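Local coordinates for carboxypeptidase A (Helicoverpa armigera, PDB 1JQG), which probably acts as a zinc-dependent metallocarboxypeptidase that removes C-terminal amino acids from peptides, and is made as a proprotein with an activation peptide, at residues E19-H24 / E93-E98; V37-D42 / S80-K85; L47-W52 / E71-F76; G241-N246 / S268-T273. One frame throughout, in Å; residues are numbered along the deposited sequence.

Contact 1. Residues E19-H24 / E93-E98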
loop_
_atom_site.group_PDB
_atom_site.type_symbol
_atom_site.label_atom_id
_atom_site.label_comp_id
_atom_site.label_asym_id
_atom_site.label_seq_id
_atom_site.Cartn_x
_atom_site.Cartn_y
_atom_site.Cartn_z
ATOM N N GLU A 19 -24.679 8.398 -1.246
ATOM C CA GLU A 19 -23.219 8.354 -1.412
ATOM C C GLU A 19 -22.732 9.529 -2.248
ATOM O O GLU A 19 -23.327 10.061 -3.179
ATOM C CB GLU A 19 -22.680 7.030 -1.972
ATOM C CG GLU A 19 -22.748 5.886 -0.969
ATOM C CD GLU A 19 -22.476 4.520 -1.565
ATOM O OE1 GLU A 19 -21.528 4.354 -2.354
ATOM O OE2 GLU A 19 -23.239 3.590 -1.231
ATOM N N ILE A 20 -21.470 9.893 -1.994
ATOM C CA ILE A 20 -20.750 10.900 -2.740
ATOM C C ILE A 20 -20.217 10.355 -4.067
ATOM O O ILE A 20 -19.557 11.030 -4.848
ATOM C CB ILE A 20 -19.577 11.436 -1.876
ATOM C CG1 ILE A 20 -18.711 10.293 -1.389
ATOM C CG2 ILE A 20 -20.147 12.235 -0.707
ATOM C CD1 ILE A 20 -17.651 10.435 -0.339
ATOM N N TYR A 21 -20.465 9.079 -4.346
ATOM C CA TYR A 21 -20.047 8.430 -5.568
ATOM C C TYR A 21 -21.190 8.080 -6.514
ATOM O O TYR A 21 -21.047 7.333 -7.466
ATOM C CB TYR A 21 -19.227 7.167 -5.201
ATOM C CG TYR A 21 -17.883 7.558 -4.590
ATOM C CD1 TYR A 21 -17.583 7.261 -3.258
ATOM C CD2 TYR A 21 -16.935 8.228 -5.332
ATOM C CE1 TYR A 21 -16.367 7.607 -2.710
ATOM C CE2 TYR A 21 -15.728 8.580 -4.794
ATOM C CZ TYR A 21 -15.448 8.278 -3.480
ATOM O OH TYR A 21 -14.247 8.638 -2.924
ATOM N N ASP A 22 -22.392 8.561 -6.204
ATOM C CA ASP A 22 -23.546 8.340 -7.058
ATOM C C ASP A 22 -23.378 9.135 -8.359
ATOM O O ASP A 22 -23.432 10.359 -8.341
ATOM C CB ASP A 22 -24.825 8.763 -6.361
ATOM C CG ASP A 22 -26.088 8.227 -7.002
ATOM O OD1 ASP A 22 -27.158 8.358 -6.358
ATOM O OD2 ASP A 22 -26.035 7.680 -8.108
ATOM N N GLY A 23 -23.051 8.426 -9.434
ATOM C CA GLY A 23 -22.832 9.110 -10.711
ATOM C C GLY A 23 -21.379 9.089 -11.161
ATOM O O GLY A 23 -21.101 9.397 -12.328
ATOM N N HIS A 24 -20.465 8.682 -10.265
ATOM C CA HIS A 24 -19.049 8.637 -10.613
ATOM C C HIS A 24 -18.771 7.472 -11.573
ATOM O O HIS A 24 -19.225 6.353 -11.341
ATOM C CB HIS A 24 -18.203 8.526 -9.356
ATOM C CG HIS A 24 -17.975 9.785 -8.615
ATOM N ND1 HIS A 24 -18.969 10.731 -8.470
ATOM C CD2 HIS A 24 -16.897 10.297 -7.968
ATOM C CE1 HIS A 24 -18.524 11.768 -7.766
ATOM N NE2 HIS A 24 -17.260 11.510 -7.453
ATOM N N GLU A 93 -22.858 1.193 -7.427
ATOM C CA GLU A 93 -23.314 -0.181 -7.484
ATOM C C GLU A 93 -22.239 -1.180 -7.107
ATOM O O GLU A 93 -22.510 -2.197 -6.475
ATOM C CB GLU A 93 -23.818 -0.498 -8.891
ATOM C CG GLU A 93 -25.029 0.313 -9.324
ATOM C CD GLU A 93 -25.498 -0.078 -10.709
ATOM O OE1 GLU A 93 -25.617 0.788 -11.604
ATOM O OE2 GLU A 93 -25.750 -1.297 -10.888
ATOM N N GLN A 94 -20.996 -0.888 -7.442
ATOM C CA GLN A 94 -19.872 -1.743 -7.113
ATOM C C GLN A 94 -19.539 -1.642 -5.628
ATOM O O GLN A 94 -19.170 -2.621 -4.983
ATOM C CB GLN A 94 -18.646 -1.388 -7.953
ATOM C CG GLN A 94 -18.786 -1.673 -9.427
ATOM C CD GLN A 94 -17.499 -1.572 -10.203
ATOM O OE1 GLN A 94 -16.557 -0.840 -9.880
ATOM N NE2 GLN A 94 -17.490 -2.359 -11.295
ATOM N N LEU A 95 -19.735 -0.458 -5.064
ATOM C CA LEU A 95 -19.449 -0.234 -3.658
ATOM C C LEU A 95 -20.464 -0.974 -2.795
ATOM O O LEU A 95 -20.147 -1.590 -1.772
ATOM C CB LEU A 95 -19.469 1.261 -3.358
ATOM C CG LEU A 95 -18.378 2.094 -4.026
ATOM C CD1 LEU A 95 -18.594 3.602 -3.849
ATOM C CD2 LEU A 95 -17.004 1.653 -3.549
ATOM N N GLU A 96 -21.715 -0.914 -3.186
ATOM C CA GLU A 96 -22.827 -1.532 -2.502
ATOM C C GLU A 96 -22.735 -3.055 -2.522
ATOM O O GLU A 96 -22.987 -3.724 -1.516
ATOM C CB GLU A 96 -24.117 -1.086 -3.177
ATOM C CG GLU A 96 -24.477 0.361 -2.844
ATOM C CD GLU A 96 -25.787 0.779 -3.498
ATOM O OE1 GLU A 96 -26.175 0.060 -4.449
ATOM O OE2 GLU A 96 -26.332 1.800 -3.030
ATOM N N LEU A 97 -22.186 -3.599 -3.603
ATOM C CA LEU A 97 -21.960 -5.041 -3.693
ATOM C C LEU A 97 -20.854 -5.488 -2.738
ATOM O O LEU A 97 -20.969 -6.561 -2.128
ATOM C CB LEU A 97 -21.618 -5.423 -5.146
ATOM C CG LEU A 97 -21.258 -6.903 -5.329
ATOM C CD1 LEU A 97 -22.507 -7.715 -5.094
ATOM C CD2 LEU A 97 -20.594 -7.163 -6.673
ATOM N N GLU A 98 -19.767 -4.729 -2.629
ATOM C CA GLU A 98 -18.660 -5.059 -1.751
ATOM C C GLU A 98 -19.157 -5.118 -0.313
ATOM O O GLU A 98 -18.878 -6.116 0.349
ATOM C CB GLU A 98 -17.497 -4.082 -1.882
ATOM C CG GLU A 98 -16.299 -4.489 -1.026
ATOM C CD GLU A 98 -15.314 -3.382 -0.715
ATOM O OE1 GLU A 98 -15.718 -2.256 -0.371
ATOM O OE2 GLU A 98 -14.085 -3.673 -0.818
#
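Leu95 meets both Glu19 and Tyr21, mainly through one methyl group, CD1. The apolar part of the contact is with the tyrosine: Leu95 CD1 lies 3.8 Å from Tyr21 CD1 and also touches Tyr21 CB and CG, at the root of the ring, the two side chains crossing at about a right angle. The same methyl lies 3.4 Å from Glu19 OE1, an oxygen that also comes near Leu95 CB. With CG beside the backbone N (chi1 -72°) and the chain extended beyond it, Glu19 reaches across to the helix, and its other oxygen, OE2, rests 3.8 Å from Glu96 CG. Glu19 OE2 and Glu96 OE2 stand 4.0 Å apart with the carboxylate planes turned by 72°. If both are ionised, the like charges would disfavour the approach and might raise the proton affinity of either acid.

The loop itself is shaped by two overlapping beta turns, type I from Glu19 to Asp22 and type II from Tyr21 to His24. Tyr21 OH is hydrogen-bonded to Asp231, and its ring meets Tyr233 edge-to-face. The contact thus sets the loop preceding strand 25-30 against the first turns of helix 92-108, with strand 61-65 reached by Tyr21 through Leu64.

Contact 2. Residues V37-D42 / S80-K85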
loop_
_atom_site.group_PDB
_atom_site.type_symbol
_atom_site.label_atom_id
_atom_site.label_comp_id
_atom_site.label_asym_id
_atom_site.label_seq_id
_atom_site.Cartn_x
_atom_site.Cartn_y
_atom_site.Cartn_z
ATOM N N VAL A 37 1.261 10.700 -22.646
ATOM C CA VAL A 37 1.459 10.362 -21.246
ATOM C C VAL A 37 1.510 11.619 -20.377
ATOM O O VAL A 37 0.943 11.648 -19.293
ATOM C CB VAL A 37 2.725 9.530 -21.027
ATOM C CG1 VAL A 37 2.954 9.204 -19.564
ATOM C CG2 VAL A 37 2.645 8.194 -21.772
ATOM N N LYS A 38 2.214 12.637 -20.842
ATOM C CA LYS A 38 2.352 13.924 -20.200
ATOM C C LYS A 38 1.032 14.702 -20.306
ATOM O O LYS A 38 0.473 15.249 -19.361
ATOM C CB LYS A 38 3.475 14.733 -20.868
ATOM C CG LYS A 38 4.578 15.371 -20.066
ATOM C CD LYS A 38 4.082 16.168 -18.867
ATOM C CE LYS A 38 5.238 16.483 -17.921
ATOM N NZ LYS A 38 6.383 17.036 -18.718
ATOM N N LEU A 39 0.455 14.698 -21.494
ATOM C CA LEU A 39 -0.789 15.361 -21.805
ATOM C C LEU A 39 -1.870 14.972 -20.805
ATOM O O LEU A 39 -2.494 15.807 -20.152
ATOM C CB LEU A 39 -1.273 14.983 -23.203
ATOM C CG LEU A 39 -2.429 15.739 -23.839
ATOM C CD1 LEU A 39 -2.149 17.231 -24.014
ATOM C CD2 LEU A 39 -2.734 15.114 -25.205
ATOM N N VAL A 40 -2.135 13.670 -20.715
ATOM C CA VAL A 40 -3.219 13.120 -19.911
ATOM C C VAL A 40 -2.947 13.307 -18.430
ATOM O O VAL A 40 -3.845 13.675 -17.668
ATOM C CB VAL A 40 -3.478 11.634 -20.216
ATOM C CG1 VAL A 40 -4.563 11.026 -19.362
ATOM C CG2 VAL A 40 -3.861 11.477 -21.685
ATOM N N HIS A 41 -1.694 13.175 -18.040
ATOM C CA HIS A 41 -1.254 13.262 -16.658
ATOM C C HIS A 41 -1.517 14.629 -16.055
ATOM O O HIS A 41 -2.149 14.691 -15.007
ATOM C CB HIS A 41 0.233 12.930 -16.518
ATOM C CG HIS A 41 0.702 12.920 -15.095
ATOM N ND1 HIS A 41 0.411 11.899 -14.223
ATOM C CD2 HIS A 41 1.446 13.821 -14.398
ATOM C CE1 HIS A 41 0.948 12.171 -13.052
ATOM N NE2 HIS A 41 1.586 13.332 -13.127
ATOM N N ASP A 42 -1.106 15.692 -16.713
ATOM C CA ASP A 42 -1.304 17.062 -16.272
ATOM C C ASP A 42 -2.793 17.405 -16.223
ATOM O O ASP A 42 -3.258 18.076 -15.301
ATOM C CB ASP A 42 -0.575 18.030 -17.212
ATOM C CG ASP A 42 0.927 17.865 -17.201
ATOM O OD1 ASP A 42 1.459 17.344 -16.195
ATOM O OD2 ASP A 42 1.583 18.261 -18.179
ATOM N N SER A 80 -7.924 15.765 -28.170
ATOM C CA SER A 80 -6.508 15.437 -28.065
ATOM C C SER A 80 -6.118 14.167 -28.819
ATOM O O SER A 80 -4.938 13.805 -28.894
ATOM C CB SER A 80 -6.146 15.308 -26.585
ATOM O OG SER A 80 -6.198 16.599 -25.990
ATOM N N GLY A 81 -7.101 13.410 -29.307
ATOM C CA GLY A 81 -6.842 12.154 -29.993
ATOM C C GLY A 81 -6.504 10.989 -29.075
ATOM O O GLY A 81 -6.007 9.967 -29.559
ATOM N N VAL A 82 -6.815 11.074 -27.785
ATOM C CA VAL A 82 -6.503 10.032 -26.821
ATOM C C VAL A 82 -7.702 9.105 -26.660
ATOM O O VAL A 82 -8.804 9.565 -26.393
ATOM C CB VAL A 82 -6.067 10.585 -25.447
ATOM C CG1 VAL A 82 -5.788 9.517 -24.409
ATOM C CG2 VAL A 82 -4.792 11.410 -25.600
ATOM N N GLN A 83 -7.520 7.822 -26.900
ATOM C CA GLN A 83 -8.533 6.813 -26.716
ATOM C C GLN A 83 -8.963 6.650 -25.253
ATOM O O GLN A 83 -8.136 6.672 -24.336
ATOM C CB GLN A 83 -8.079 5.436 -27.227
ATOM C CG GLN A 83 -7.606 5.463 -28.666
ATOM C CD GLN A 83 -6.937 4.168 -29.075
ATOM O OE1 GLN A 83 -5.713 4.078 -29.214
ATOM N NE2 GLN A 83 -7.764 3.142 -29.271
ATOM N N TYR A 84 -10.260 6.412 -25.114
ATOM C CA TYR A 84 -10.773 6.153 -23.796
ATOM C C TYR A 84 -12.050 5.336 -23.944
ATOM O O TYR A 84 -12.670 5.284 -24.986
ATOM C CB TYR A 84 -11.171 7.456 -23.115
ATOM C CG TYR A 84 -12.315 8.221 -23.751
ATOM C CD1 TYR A 84 -13.637 8.025 -23.374
ATOM C CD2 TYR A 84 -12.058 9.151 -24.751
ATOM C CE1 TYR A 84 -14.668 8.734 -23.957
ATOM C CE2 TYR A 84 -13.089 9.853 -25.346
ATOM C CZ TYR A 84 -14.390 9.645 -24.945
ATOM O OH TYR A 84 -15.404 10.356 -25.530
ATOM N N LYS A 85 -12.401 4.850 -22.758
ATOM C CA LYS A 85 -13.727 4.236 -22.819
ATOM C C LYS A 85 -14.225 3.806 -21.458
ATOM O O LYS A 85 -13.487 3.465 -20.547
ATOM C CB LYS A 85 -13.736 3.139 -23.850
ATOM C CG LYS A 85 -13.070 1.875 -23.353
ATOM C CD LYS A 85 -12.963 0.826 -24.455
ATOM C CE LYS A 85 -14.312 0.157 -24.716
ATOM N NZ LYS A 85 -14.692 -0.677 -23.524
#
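Ser80 OG donates a hydrogen bond to Phe76 O, one turn back in helix 70-80, and its CB and OG both lie against one methyl of Leu39, CD2. The hydroxyl stands beside the backbone N of Ser80 (chi1 -70°), turned back toward the helix and its acceptor. Ser80 CB packs 3.7 Å from Leu39 CD2. The same leucine methyl is 3.8 Å from Ser80 OG, a van der Waals approach to a hydroxyl whose hydrogen is already used.

Beyond the serine the chain turns through Gly81, whose positive phi (77°) closes helix 70-80 in a Schellman motif and brings Val82 round to helix 34-46, which Ser80 also touches. Val82 takes Val40 as its main partner. Val40 CG2 sits almost evenly against both branches of Val82, 3.9 Å from CG1 and 4.0 Å from CG2, so that a single methyl rests on the pair. Val82 CG2 also comes within 4.3 Å of Leu39 CD2, a looser approach. Val82 packs on Leu77 as well, Leu39 on Phe76 and Val40 on Val31, so the pair belongs to the apolar layer between the two helices and the sheet of the activation peptide.

Across these segments the contacts are almost all between aliphatic carbons, with the Ser80 hydroxyl oxygen beside one methyl: helix 34-46 is packed on the connection from helix 70-80 into strand 83-88, and the one hydroxyl involved is satisfied within its own helix.

Contact 3. Residues L47-W52 / E71-F76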
loop_
_atom_site.group_PDB
_atom_site.type_symbol
_atom_site.label_atom_id
_atom_site.label_comp_id
_atom_site.label_asym_id
_atom_site.label_seq_id
_atom_site.Cartn_x
_atom_site.Cartn_y
_atom_site.Cartn_z
ATOM N N LEU A 47 -7.600 18.900 -13.095
ATOM C CA LEU A 47 -9.009 18.621 -12.882
ATOM C C LEU A 47 -9.197 17.926 -11.543
ATOM O O LEU A 47 -10.295 17.694 -11.098
ATOM C CB LEU A 47 -9.596 17.768 -13.991
ATOM C CG LEU A 47 -11.063 18.024 -14.364
ATOM C CD1 LEU A 47 -11.273 19.503 -14.678
ATOM C CD2 LEU A 47 -11.565 17.233 -15.583
ATOM N N MET A 48 -8.110 17.633 -10.873
ATOM C CA MET A 48 -8.060 16.918 -9.599
ATOM C C MET A 48 -8.848 15.614 -9.574
ATOM O O MET A 48 -9.738 15.401 -8.746
ATOM C CB MET A 48 -8.463 17.833 -8.440
ATOM C CG MET A 48 -7.572 19.059 -8.259
ATOM S SD MET A 48 -8.183 20.300 -7.122
ATOM C CE MET A 48 -9.568 21.026 -7.935
ATOM N N LEU A 49 -8.583 14.748 -10.538
ATOM C CA LEU A 49 -9.248 13.457 -10.648
ATOM C C LEU A 49 -8.542 12.379 -9.823
ATOM O O LEU A 49 -7.365 12.489 -9.518
ATOM C CB LEU A 49 -9.331 12.984 -12.116
ATOM C CG LEU A 49 -9.962 14.014 -13.077
ATOM C CD1 LEU A 49 -9.735 13.615 -14.531
ATOM C CD2 LEU A 49 -11.446 14.149 -12.723
ATOM N N ASP A 50 -9.272 11.329 -9.504
ATOM C CA ASP A 50 -8.726 10.183 -8.785
ATOM C C ASP A 50 -8.116 9.194 -9.789
ATOM O O ASP A 50 -8.830 8.389 -10.404
ATOM C CB ASP A 50 -9.842 9.524 -7.965
ATOM C CG ASP A 50 -9.343 8.424 -7.056
ATOM O OD1 ASP A 50 -8.111 8.261 -6.959
ATOM O OD2 ASP A 50 -10.148 7.696 -6.442
ATOM N N VAL A 51 -6.810 9.263 -9.953
ATOM C CA VAL A 51 -6.059 8.364 -10.813
ATOM C C VAL A 51 -5.696 7.060 -10.126
ATOM O O VAL A 51 -4.814 7.016 -9.244
ATOM C CB VAL A 51 -4.753 9.042 -11.287
ATOM C CG1 VAL A 51 -3.977 8.115 -12.220
ATOM C CG2 VAL A 51 -5.098 10.357 -11.965
ATOM N N TRP A 52 -6.425 6.013 -10.426
ATOM C CA TRP A 52 -6.157 4.676 -9.865
ATOM C C TRP A 52 -4.870 4.080 -10.431
ATOM O O TRP A 52 -4.101 3.509 -9.685
ATOM C CB TRP A 52 -7.337 3.747 -10.197
ATOM C CG TRP A 52 -8.595 4.084 -9.474
ATOM C CD1 TRP A 52 -8.799 5.141 -8.615
ATOM C CD2 TRP A 52 -9.854 3.401 -9.540
ATOM N NE1 TRP A 52 -10.086 5.139 -8.146
ATOM C CE2 TRP A 52 -10.751 4.070 -8.711
ATOM C CE3 TRP A 52 -10.289 2.261 -10.219
ATOM C CZ2 TRP A 52 -12.070 3.643 -8.527
ATOM C CZ3 TRP A 52 -11.614 1.839 -10.050
ATOM C CH2 TRP A 52 -12.497 2.542 -9.196
ATOM N N GLU A 71 -18.391 15.093 -18.869
ATOM C CA GLU A 71 -18.484 15.729 -20.180
ATOM C C GLU A 71 -17.219 16.503 -20.535
ATOM O O GLU A 71 -16.739 16.444 -21.673
ATOM C CB GLU A 71 -19.704 16.654 -20.243
ATOM C CG GLU A 71 -20.079 17.124 -21.640
ATOM C CD GLU A 71 -21.451 17.776 -21.700
ATOM O OE1 GLU A 71 -21.610 18.971 -21.331
ATOM O OE2 GLU A 71 -22.434 17.107 -22.119
ATOM N N ILE A 72 -16.672 17.248 -19.578
ATOM C CA ILE A 72 -15.450 18.014 -19.786
ATOM C C ILE A 72 -14.247 17.093 -20.005
ATOM O O ILE A 72 -13.353 17.384 -20.797
ATOM C CB ILE A 72 -15.162 18.923 -18.578
ATOM C CG1 ILE A 72 -16.315 19.912 -18.331
ATOM C CG2 ILE A 72 -13.856 19.672 -18.774
ATOM C CD1 ILE A 72 -16.111 20.687 -17.029
ATOM N N PHE A 73 -14.221 15.986 -19.259
ATOM C CA PHE A 73 -13.125 15.041 -19.265
ATOM C C PHE A 73 -12.969 14.385 -20.637
ATOM O O PHE A 73 -11.863 14.401 -21.202
ATOM C CB PHE A 73 -13.296 13.988 -18.173
ATOM C CG PHE A 73 -12.376 12.805 -18.276
ATOM C CD1 PHE A 73 -12.791 11.581 -18.770
ATOM C CD2 PHE A 73 -11.056 12.957 -17.843
ATOM C CE1 PHE A 73 -11.893 10.519 -18.811
ATOM C CE2 PHE A 73 -10.170 11.902 -17.898
ATOM C CZ PHE A 73 -10.591 10.678 -18.374
ATOM N N GLU A 74 -14.063 13.837 -21.173
ATOM C CA GLU A 74 -14.019 13.099 -22.415
ATOM C C GLU A 74 -14.005 14.042 -23.613
ATOM O O GLU A 74 -13.654 13.624 -24.720
ATOM C CB GLU A 74 -15.182 12.129 -22.554
ATOM C CG GLU A 74 -16.543 12.705 -22.417
ATOM C CD GLU A 74 -17.651 11.675 -22.545
ATOM O OE1 GLU A 74 -18.472 11.967 -23.465
ATOM O OE2 GLU A 74 -17.708 10.661 -21.787
ATOM N N ASN A 75 -14.318 15.301 -23.372
ATOM C CA ASN A 75 -14.247 16.345 -24.362
ATOM C C ASN A 75 -12.799 16.619 -24.734
ATOM O O ASN A 75 -12.531 16.754 -25.916
ATOM C CB ASN A 75 -14.861 17.647 -23.831
ATOM C CG ASN A 75 -15.234 18.620 -24.931
ATOM O OD1 ASN A 75 -16.360 18.563 -25.426
ATOM N ND2 ASN A 75 -14.286 19.481 -25.293
ATOM N N PHE A 76 -11.953 16.716 -23.715
ATOM C CA PHE A 76 -10.528 16.958 -23.871
ATOM C C PHE A 76 -9.815 15.795 -24.544
ATOM O O PHE A 76 -9.002 16.000 -25.437
ATOM C CB PHE A 76 -9.895 17.219 -22.500
ATOM C CG PHE A 76 -8.393 17.331 -22.509
ATOM C CD1 PHE A 76 -7.807 18.543 -22.823
ATOM C CD2 PHE A 76 -7.561 16.258 -22.210
ATOM C CE1 PHE A 76 -6.432 18.682 -22.836
ATOM C CE2 PHE A 76 -6.194 16.399 -22.222
ATOM C CZ PHE A 76 -5.622 17.608 -22.531
#
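Phe73 points from helix 70-80 toward Leu47 and Leu49, and its CB and its ring meet different leucines. CB faces Leu47, whose CD2 methyl comes within 4.5 Å, a loose approach at the helix surface. From there the ring is carried away from the helix, because CG is anti to the backbone N (chi1 168°). One flank of the ring then meets Leu49: Leu49 CD1 lies 3.6 Å from Phe73 CD2 and 3.8 Å from Phe73 CE2. The methyl approaches this C-C bond at a slant, and the two side chains are likewise oblique to each other. Leu49 CG stands beside its own backbone N (chi1 -53°), and the extended chi2 carries CD1 out to the ring. The phenylalanine side chain also touches Val63 and Val29, and its ring meets Tyr27 with the planes about 50° apart.

The leucines flank Met48, where positive phi ends helix 34-46 in a Schellman motif. Leu47 O takes a hydrogen bond from Lys69 NZ. Farther along, Asp50 OD2 accepts a weak bond from Trp52 NE1 (3.1 Å) and forms a salt bridge with Arg183 of the catalytic domain.

Phe73 lies between helix 70-80 and the antiparallel sheet of the activation peptide. Leu49 packs from the link between helix 34-46 and edge strand 50-53, strands 25-30 and 61-65 supply Val29 and Val63, and helix 34-46 adds Phe43.

Contact 4. Residues G241-N246 / S268-T273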
loop_
_atom_site.group_PDB
_atom_site.type_symbol
_atom_site.label_atom_id
_atom_site.label_comp_id
_atom_site.label_asym_id
_atom_site.label_seq_id
_atom_site.Cartn_x
_atom_site.Cartn_y
_atom_site.Cartn_z
ATOM N N GLY A 241 -6.684 22.013 8.840
ATOM C CA GLY A 241 -5.849 23.204 8.971
ATOM C C GLY A 241 -5.061 23.487 7.715
ATOM O O GLY A 241 -4.065 24.221 7.755
ATOM N N TYR A 242 -5.460 22.936 6.566
ATOM C CA TYR A 242 -4.756 23.163 5.314
ATOM C C TYR A 242 -5.594 23.986 4.332
ATOM O O TYR A 242 -4.996 24.470 3.382
ATOM C CB TYR A 242 -4.437 21.866 4.584
ATOM C CG TYR A 242 -3.196 21.158 5.050
ATOM C CD1 TYR A 242 -3.213 20.056 5.894
ATOM C CD2 TYR A 242 -1.961 21.646 4.613
ATOM C CE1 TYR A 242 -2.008 19.471 6.271
ATOM C CE2 TYR A 242 -0.774 21.046 4.974
ATOM C CZ TYR A 242 -0.797 19.953 5.817
ATOM O OH TYR A 242 0.370 19.322 6.238
ATOM N N MET A 243 -6.807 24.377 4.708
ATOM C CA MET A 243 -7.668 25.202 3.875
ATOM C C MET A 243 -8.770 25.807 4.723
ATOM O O MET A 243 -9.294 25.237 5.688
ATOM C CB MET A 243 -8.242 24.380 2.729
ATOM C CG MET A 243 -9.184 25.120 1.819
ATOM S SD MET A 243 -9.846 24.110 0.491
ATOM C CE MET A 243 -8.477 24.429 -0.652
ATOM N N ALA A 244 -9.238 26.976 4.319
ATOM C CA ALA A 244 -10.316 27.705 4.980
ATOM C C ALA A 244 -11.607 26.933 5.077
ATOM O O ALA A 244 -12.145 26.447 4.071
ATOM C CB ALA A 244 -10.559 28.979 4.161
ATOM N N GLY A 245 -12.057 26.681 6.300
ATOM C CA GLY A 245 -13.281 25.901 6.506
ATOM C C GLY A 245 -13.069 24.419 6.234
ATOM O O GLY A 245 -13.982 23.606 6.257
ATOM N N ASN A 246 -11.836 24.017 5.949
ATOM C CA ASN A 246 -11.432 22.670 5.641
ATOM C C ASN A 246 -12.274 22.075 4.526
ATOM O O ASN A 246 -12.675 20.908 4.602
ATOM C CB ASN A 246 -11.488 21.773 6.875
ATOM C CG ASN A 246 -10.462 22.157 7.926
ATOM O OD1 ASN A 246 -10.772 22.418 9.091
ATOM N ND2 ASN A 246 -9.199 22.200 7.513
ATOM N N SER A 268 -1.653 21.354 -4.089
ATOM C CA SER A 268 -3.035 21.649 -3.702
ATOM C C SER A 268 -3.521 20.610 -2.707
ATOM O O SER A 268 -3.319 19.411 -2.877
ATOM C CB SER A 268 -3.935 21.628 -4.942
ATOM O OG SER A 268 -5.292 21.935 -4.626
ATOM N N VAL A 269 -4.253 20.987 -1.706
ATOM C CA VAL A 269 -4.744 20.143 -0.636
ATOM C C VAL A 269 -5.950 19.374 -1.137
ATOM O O VAL A 269 -6.375 18.339 -0.603
ATOM C CB VAL A 269 -5.174 20.921 0.624
ATOM C CG1 VAL A 269 -5.325 19.942 1.782
ATOM C CG2 VAL A 269 -4.154 21.967 0.988
ATOM N N CYS A 270 -6.525 19.855 -2.232
ATOM C CA CYS A 270 -7.686 19.201 -2.835
ATOM C C CYS A 270 -7.276 18.022 -3.683
ATOM O O CYS A 270 -8.088 17.155 -4.009
ATOM C CB CYS A 270 -8.409 20.257 -3.683
ATOM S SG CYS A 270 -9.082 21.629 -2.693
ATOM N N SER A 271 -6.001 17.952 -4.031
ATOM C CA SER A 271 -5.471 16.796 -4.766
ATOM C C SER A 271 -5.224 15.589 -3.877
ATOM O O SER A 271 -4.854 15.766 -2.703
ATOM C CB SER A 271 -4.179 17.205 -5.472
ATOM O OG SER A 271 -3.628 16.078 -6.126
ATOM N N ASP A 272 -5.319 14.390 -4.442
ATOM C CA ASP A 272 -5.059 13.150 -3.727
ATOM C C ASP A 272 -3.566 12.897 -3.527
ATOM O O ASP A 272 -3.229 11.914 -2.903
ATOM C CB ASP A 272 -5.705 11.965 -4.450
ATOM C CG ASP A 272 -7.205 11.934 -4.291
ATOM O OD1 ASP A 272 -7.630 12.127 -3.129
ATOM O OD2 ASP A 272 -7.910 11.729 -5.287
ATOM N N THR A 273 -2.701 13.666 -4.181
ATOM C CA THR A 273 -1.261 13.536 -4.085
ATOM C C THR A 273 -0.601 14.718 -3.423
ATOM O O THR A 273 0.564 14.980 -3.668
ATOM C CB THR A 273 -0.648 13.315 -5.494
ATOM O OG1 THR A 273 -0.859 14.414 -6.339
ATOM C CG2 THR A 273 -1.275 12.071 -6.074
#
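Tyr242 and Val269 bring two irregular loops together, their CA atoms 6.7 Å apart, where the chain at 268-271 makes a type I beta turn closed by Ser271 N bonding to Ser268 O. Val269, buried at this turn, has the largest contact of the four touching residues. Both of its methyls rest on the root of the tyrosine: Val269 CG1 is 3.5 Å from Tyr242 CB, and Val269 CG2 is 3.6 Å from the same carbon and from Tyr242 O. The ring itself leads away, the side chains crossing at about a right angle, and its hydroxyl bonds to Glu282. Arg277 makes a cation-pi contact with the ring and Phe274 meets it edge-to-face.

Next to this pair Met243 packs against Cys270 SG of the disulfide. Its chain is extended as far as SD, then bends at chi3 (-87°), which lays CE 3.5 Å from Cys270 SG while Met243 SD stays 4.1 Å from that sulfur. Cys270 SG is bonded to Cys248, so the methyl packs on a disulfide sulfur. On the methionine's own loop, Asn246 N bonds to Met243 O at 2.8 Å. On the other, Ser271 OG accepts from Thr273 N at 3.2 Å in a nearly straight bond (173°), an ST turn.

Both segments belong to the long connection between helices 221-228 and 283-294 of the catalytic domain. Cys270 also touches Met48 of the activation peptide, which follows helix 34-46.

In the fold
Contacts 2 and 3, their centres 10 Å apart, share the core of the activation peptide: both pack its helices toward one antiparallel sheet, and Leu39 CD1 lies 3.8 Å from Phe76 CZ. Contact 1 lies where the peptide leads into helix 92-108, its nearest atoms about 5 Å from contact 3. Contact 4 belongs to the catalytic domain, yet touches contact 3 through Met48 SD and Cys270 CB, 3.4 Å apart. All four lie away from the zinc site. One link toward it is Arg183, the partner of Asp50, which lies in sequence between the zinc ligands His181 and Glu184, consistent with a propeptide covering the active-site cleft.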